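Local coordinates for protein racemase (Pseudovibrio sp. JE062, PDB 3MKC) that belongs to the enolase superfamily, with the two-part build of the mandelate racemase and muconate lactonizing enzyme group, and is named a racemase, at residues A[82-87]-A[297-302]; A[113-118]-A[293-298]. All coordinates share one frame; numbering follows the deposited sequence.

Contact 1: residues A[82-87]-A[297-302]; sequences EINAIW and LRRITE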
loop_
_atom_site.group_PDB
_atom_site.type_symbol
_atom_site.label_atom_id
_atom_site.label_comp_id
_atom_site.label_asym_id
_atom_site.label_seq_id
_atom_site.Cartn_x
_atom_site.Cartn_y
_atom_site.Cartn_z
ATOM N N GLU A 82 10.919 13.705 -14.824
ATOM C CA GLU A 82 11.372 12.454 -15.440
ATOM C C GLU A 82 11.380 11.340 -14.397
ATOM O O GLU A 82 12.409 10.709 -14.148
ATOM C CB GLU A 82 12.781 12.621 -16.020
ATOM C CG GLU A 82 12.928 13.812 -16.954
ATOM C CD GLU A 82 14.192 13.745 -17.782
ATOM O OE1 GLU A 82 15.292 13.755 -17.201
ATOM O OE2 GLU A 82 14.086 13.672 -19.022
ATOM N N ILE A 83 10.222 11.092 -13.801
ATOM C CA ILE A 83 10.108 10.080 -12.761
ATOM C C ILE A 83 10.510 8.685 -13.202
ATOM O O ILE A 83 11.195 7.977 -12.470
ATOM C CB ILE A 83 8.680 10.027 -12.200
ATOM C CG1 ILE A 83 8.223 11.445 -11.846
ATOM C CG2 ILE A 83 8.639 9.137 -10.968
ATOM C CD1 ILE A 83 6.819 11.526 -11.279
ATOM N N ASN A 84 10.086 8.296 -14.397
ATOM C CA ASN A 84 10.395 6.974 -14.926
ATOM C C ASN A 84 11.898 6.784 -15.128
ATOM O O ASN A 84 12.455 5.737 -14.788
ATOM C CB ASN A 84 9.659 6.773 -16.251
ATOM C CG ASN A 84 9.878 5.396 -16.839
ATOM O OD1 ASN A 84 10.629 5.230 -17.804
ATOM N ND2 ASN A 84 9.222 4.397 -16.260
ATOM N N ALA A 85 12.546 7.802 -15.685
ATOM C CA ALA A 85 13.980 7.738 -15.940
ATOM C C ALA A 85 14.795 7.761 -14.650
ATOM O O ALA A 85 15.804 7.070 -14.538
ATOM C CB ALA A 85 14.403 8.887 -16.849
ATOM N N ILE A 86 14.367 8.558 -13.677
ATOM C CA ILE A 86 15.085 8.633 -12.408
ATOM C C ILE A 86 14.969 7.286 -11.693
ATOM O O ILE A 86 15.912 6.821 -11.058
ATOM C CB ILE A 86 14.520 9.749 -11.520
ATOM C CG1 ILE A 86 14.685 11.092 -12.237
ATOM C CG2 ILE A 86 15.243 9.765 -10.173
ATOM C CD1 ILE A 86 13.980 12.245 -11.566
ATOM N N TRP A 87 13.803 6.661 -11.812
ATOM C CA TRP A 87 13.561 5.355 -11.204
ATOM C C TRP A 87 14.621 4.386 -11.730
ATOM O O TRP A 87 15.301 3.713 -10.952
ATOM C CB TRP A 87 12.178 4.832 -11.606
ATOM C CG TRP A 87 11.635 3.726 -10.735
ATOM C CD1 TRP A 87 10.695 3.846 -9.750
ATOM C CD2 TRP A 87 11.981 2.332 -10.789
ATOM N NE1 TRP A 87 10.431 2.617 -9.188
ATOM C CE2 TRP A 87 11.206 1.671 -9.807
ATOM C CE3 TRP A 87 12.869 1.577 -11.570
ATOM C CZ2 TRP A 87 11.291 0.290 -9.586
ATOM C CZ3 TRP A 87 12.955 0.198 -11.350
ATOM C CH2 TRP A 87 12.168 -0.426 -10.365
ATOM N N LEU A 297 4.189 0.390 -9.383
ATOM C CA LEU A 297 2.810 -0.076 -9.259
ATOM C C LEU A 297 2.068 0.076 -10.585
ATOM O O LEU A 297 1.156 -0.702 -10.895
ATOM C CB LEU A 297 2.080 0.678 -8.140
ATOM C CG LEU A 297 2.315 0.098 -6.742
ATOM C CD1 LEU A 297 1.685 0.996 -5.697
ATOM C CD2 LEU A 297 1.717 -1.304 -6.650
ATOM N N ARG A 298 2.455 1.071 -11.374
ATOM C CA ARG A 298 1.820 1.262 -12.672
ATOM C C ARG A 298 2.231 0.122 -13.605
ATOM O O ARG A 298 1.399 -0.436 -14.315
ATOM C CB ARG A 298 2.228 2.595 -13.294
ATOM C CG ARG A 298 1.531 2.866 -14.611
ATOM C CD ARG A 298 2.007 4.159 -15.246
ATOM N NE ARG A 298 1.112 4.566 -16.322
ATOM C CZ ARG A 298 1.245 5.686 -17.029
ATOM N NH1 ARG A 298 2.245 6.524 -16.781
ATOM N NH2 ARG A 298 0.365 5.973 -17.981
ATOM N N ARG A 299 3.519 -0.219 -13.616
ATOM C CA ARG A 299 3.963 -1.311 -14.481
ATOM C C ARG A 299 3.333 -2.614 -14.032
ATOM O O ARG A 299 2.890 -3.423 -14.848
ATOM C CB ARG A 299 5.486 -1.440 -14.465
ATOM C CG ARG A 299 6.167 -0.400 -15.339
ATOM C CD ARG A 299 7.650 -0.660 -15.469
ATOM N NE ARG A 299 8.383 -0.316 -14.256
ATOM C CZ ARG A 299 9.197 0.735 -14.149
ATOM N NH1 ARG A 299 9.375 1.546 -15.180
ATOM N NH2 ARG A 299 9.853 0.960 -13.019
ATOM N N ILE A 300 3.291 -2.804 -12.719
ATOM C CA ILE A 300 2.717 -4.002 -12.139
ATOM C C ILE A 300 1.235 -4.136 -12.476
ATOM O O ILE A 300 0.760 -5.220 -12.809
ATOM C CB ILE A 300 2.878 -3.981 -10.616
ATOM C CG1 ILE A 300 4.358 -4.135 -10.267
ATOM C CG2 ILE A 300 2.014 -5.063 -9.974
ATOM C CD1 ILE A 300 4.658 -3.965 -8.786
ATOM N N THR A 301 0.503 -3.031 -12.401
ATOM C CA THR A 301 -0.922 -3.089 -12.671
ATOM C C THR A 301 -1.274 -3.316 -14.139
ATOM O O THR A 301 -2.214 -4.042 -14.449
ATOM C CB THR A 301 -1.625 -1.815 -12.164
ATOM O OG1 THR A 301 -1.340 -1.648 -10.769
ATOM C CG2 THR A 301 -3.137 -1.937 -12.339
ATOM N N GLU A 302 -0.524 -2.698 -15.044
ATOM C CA GLU A 302 -0.812 -2.864 -16.463
ATOM C C GLU A 302 -0.527 -4.305 -16.845
ATOM O O GLU A 302 -1.227 -4.873 -17.672
ATOM C CB GLU A 302 0.010 -1.882 -17.309
ATOM C CG GLU A 302 -0.350 -0.419 -17.006
ATOM C CD GLU A 302 0.209 0.589 -18.009
ATOM O OE1 GLU A 302 1.255 0.323 -18.640
ATOM O OE2 GLU A 302 -0.400 1.670 -18.148
HETATM O O HOH W 1 11.462 3.101 -14.483
#
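Arg299 meets Trp87 in a cation-pi contact between two helices, at a partly buried place where the N-terminal domain packs on the barrel domain. The two backbones stay well apart here. Asn84 and Arg299 have the nearest CA atoms, 10.5 Å from each other, so long side chains span the gap. The guanidinium stands nearly upright on the indole, with the two planes 76° apart. Its NH2 points down at the six-membered ring, 3.4 Å from CD2 of Trp87 and well inside the ring outline. The CZ of Arg299 is 4.6 Å from the centroid of the six-membered ring of Trp87 and only 10° off the ring normal. A bend at chi3 (-74°) in the arginine chain turns its end group to the indole face.

Asn84 comes in at the side of the same guanidinium. Its ND2 is 3.1 Å from NH1 of Arg299, but both atoms are donors and they do not bond. A water makes the polar link instead. It accepts from NH1 of Arg299 at 2.7 Å and donates to the backbone O of Asn84 at 2.8 Å. This water lies in the guanidinium plane, at its edge. The arginine is thus held by an aromatic face and a water bridge, and its NE also forms a salt bridge with Glu296, one turn back on its own helix.

The NE1 of Trp87 donates to the backbone O of Gly292, so the indole meets this part of the barrel domain by its N-H as well as by its face. Trp87 also packs on Leu107 and Asp111 of helix 102-122, while Arg269 of helix 268-277 touches both Trp87 and Arg299.

Contact 2: residues A[113-118]-A[293-298]; sequences ALYDLA and GLTELR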
loop_
_atom_site.group_PDB
_atom_site.type_symbol
_atom_site.label_atom_id
_atom_site.label_comp_id
_atom_site.label_asym_id
_atom_site.label_seq_id
_atom_site.Cartn_x
_atom_site.Cartn_y
_atom_site.Cartn_z
ATOM N N ALA A 113 7.680 10.569 -3.578
ATOM C CA ALA A 113 7.949 11.992 -3.384
ATOM C C ALA A 113 8.113 12.752 -4.700
ATOM O O ALA A 113 7.876 13.960 -4.758
ATOM C CB ALA A 113 9.189 12.170 -2.521
ATOM N N LEU A 114 8.525 12.059 -5.756
ATOM C CA LEU A 114 8.693 12.717 -7.045
ATOM C C LEU A 114 7.344 13.065 -7.647
ATOM O O LEU A 114 7.199 14.085 -8.312
ATOM C CB LEU A 114 9.485 11.832 -8.008
ATOM C CG LEU A 114 10.967 11.691 -7.654
ATOM C CD1 LEU A 114 11.629 10.733 -8.625
ATOM C CD2 LEU A 114 11.642 13.060 -7.696
ATOM N N TYR A 115 6.349 12.217 -7.413
ATOM C CA TYR A 115 5.021 12.494 -7.938
ATOM C C TYR A 115 4.469 13.738 -7.255
ATOM O O TYR A 115 3.772 14.540 -7.872
ATOM C CB TYR A 115 4.100 11.292 -7.705
ATOM C CG TYR A 115 4.305 10.211 -8.738
ATOM C CD1 TYR A 115 3.686 10.291 -9.985
ATOM C CD2 TYR A 115 5.181 9.151 -8.506
ATOM C CE1 TYR A 115 3.940 9.352 -10.976
ATOM C CE2 TYR A 115 5.444 8.203 -9.495
ATOM C CZ TYR A 115 4.823 8.314 -10.725
ATOM O OH TYR A 115 5.105 7.408 -11.723
ATOM N N ASP A 116 4.790 13.901 -5.975
ATOM C CA ASP A 116 4.314 15.059 -5.231
ATOM C C ASP A 116 5.049 16.296 -5.733
ATOM O O ASP A 116 4.431 17.318 -6.024
ATOM C CB ASP A 116 4.550 14.853 -3.732
ATOM C CG ASP A 116 3.866 15.909 -2.870
ATOM O OD1 ASP A 116 2.775 16.379 -3.252
ATOM O OD2 ASP A 116 4.411 16.250 -1.798
ATOM N N LEU A 117 6.367 16.194 -5.855
ATOM C CA LEU A 117 7.169 17.318 -6.322
ATOM C C LEU A 117 6.849 17.721 -7.761
ATOM O O LEU A 117 6.593 18.893 -8.036
ATOM C CB LEU A 117 8.655 16.989 -6.190
ATOM C CG LEU A 117 9.645 18.026 -6.712
ATOM C CD1 LEU A 117 9.309 19.408 -6.140
ATOM C CD2 LEU A 117 11.058 17.601 -6.327
ATOM N N ALA A 118 6.855 16.755 -8.678
ATOM C CA ALA A 118 6.572 17.039 -10.086
ATOM C C ALA A 118 5.202 17.687 -10.263
ATOM O O ALA A 118 5.031 18.597 -11.078
ATOM C CB ALA A 118 6.645 15.752 -10.909
ATOM N N GLY A 293 7.255 2.067 -5.431
ATOM C CA GLY A 293 6.420 3.256 -5.574
ATOM C C GLY A 293 5.324 3.200 -6.621
ATOM O O GLY A 293 4.996 2.127 -7.133
ATOM N N LEU A 294 4.758 4.366 -6.936
ATOM C CA LEU A 294 3.692 4.462 -7.925
ATOM C C LEU A 294 4.182 4.060 -9.318
ATOM O O LEU A 294 3.441 3.461 -10.099
ATOM C CB LEU A 294 3.112 5.894 -7.943
ATOM C CG LEU A 294 2.321 6.273 -6.675
ATOM C CD1 LEU A 294 2.085 7.776 -6.600
ATOM C CD2 LEU A 294 0.991 5.548 -6.665
ATOM N N THR A 295 5.436 4.363 -9.629
ATOM C CA THR A 295 5.952 4.009 -10.944
ATOM C C THR A 295 5.952 2.498 -11.143
ATOM O O THR A 295 5.518 2.000 -12.180
ATOM C CB THR A 295 7.373 4.547 -11.152
ATOM O OG1 THR A 295 7.354 5.976 -11.062
ATOM C CG2 THR A 295 7.899 4.147 -12.516
ATOM N N GLU A 296 6.427 1.762 -10.149
ATOM C CA GLU A 296 6.456 0.312 -10.287
ATOM C C GLU A 296 5.033 -0.243 -10.194
ATOM O O GLU A 296 4.694 -1.223 -10.856
ATOM C CB GLU A 296 7.343 -0.314 -9.208
ATOM C CG GLU A 296 7.665 -1.792 -9.475
ATOM C CD GLU A 296 8.621 -2.002 -10.648
ATOM O OE1 GLU A 296 8.645 -1.160 -11.566
ATOM O OE2 GLU A 296 9.337 -3.028 -10.654
ATOM N N LEU A 297 4.189 0.390 -9.383
ATOM C CA LEU A 297 2.810 -0.076 -9.259
ATOM C C LEU A 297 2.068 0.076 -10.585
ATOM O O LEU A 297 1.156 -0.702 -10.895
ATOM C CB LEU A 297 2.080 0.678 -8.140
ATOM C CG LEU A 297 2.315 0.098 -6.742
ATOM C CD1 LEU A 297 1.685 0.996 -5.697
ATOM C CD2 LEU A 297 1.717 -1.304 -6.650
ATOM N N ARG A 298 2.455 1.071 -11.374
ATOM C CA ARG A 298 1.820 1.262 -12.672
ATOM C C ARG A 298 2.231 0.122 -13.605
ATOM O O ARG A 298 1.399 -0.436 -14.315
ATOM C CB ARG A 298 2.228 2.595 -13.294
ATOM C CG ARG A 298 1.531 2.866 -14.611
ATOM C CD ARG A 298 2.007 4.159 -15.246
ATOM N NE ARG A 298 1.112 4.566 -16.322
ATOM C CZ ARG A 298 1.245 5.686 -17.029
ATOM N NH1 ARG A 298 2.245 6.524 -16.781
ATOM N NH2 ARG A 298 0.365 5.973 -17.981
#
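Tyr115 reaches from helix 102-122 to the first turn of helix 293-306, where it packs on Leu294 and bonds to Thr295. All three residues are buried. The CA atoms of Tyr115 and Leu294 are 8.1 Å apart, the nearest pair between the two segments.

The apolar part is a CH-pi contact. Leu294 lies over one face of the tyrosine ring, with its CB 3.6 Å from CE2 of Tyr115. That CB is 4.1 Å from the ring centroid and 29° off the normal, so it sits displaced toward the CE2 side. The CD1 of Leu294 lies over the same face, 3.9 Å from CG of Tyr115, so the leucine runs along the CD2-CE2 side of the ring. On the barrel side, Leu294 packs on Ala324 and Tyr328 of helix 319-331.

The polar part is one short hydrogen bond. The OH of Tyr115 donates to OG1 of Thr295 at 2.7 Å. The threonine oxygen sits at the ring edge, near the ring plane. With chi1 at -61°, OG1 of Thr295 stands beside its own backbone N, turned to the tyrosine. OG1 is also hydrogen-bonded to OD1 of Asp111, one turn before Tyr115. Two residues of helix 102-122 thus grip the same buried hydroxyl.

This is helix-to-helix packing between the N-terminal domain and the C-terminal barrel, the two-domain layout of the enolase superfamily.

Contact 1 and contact 2 lie side by side, with centres about 7 Å apart, and both use helix 293-306. Their N-terminal partners come in chain order, helix 83-93 and then helix 102-122. The paired segments are separated by 209 residues in contact 1 and 174 in contact 2. Contact 2 uses the beginning of helix 293-306 and contact 1 the turns that follow, with Leu297 and Arg298 common to both segments. The two contacts also touch directly. CG2 of Ile83 lies 3.4 Å from OG1 of Thr295, and CD1 of Ile83 is 3.6 Å from CD1 of Tyr115. Together they form one continuous interface that joins the N-terminal domain to the barrel domain.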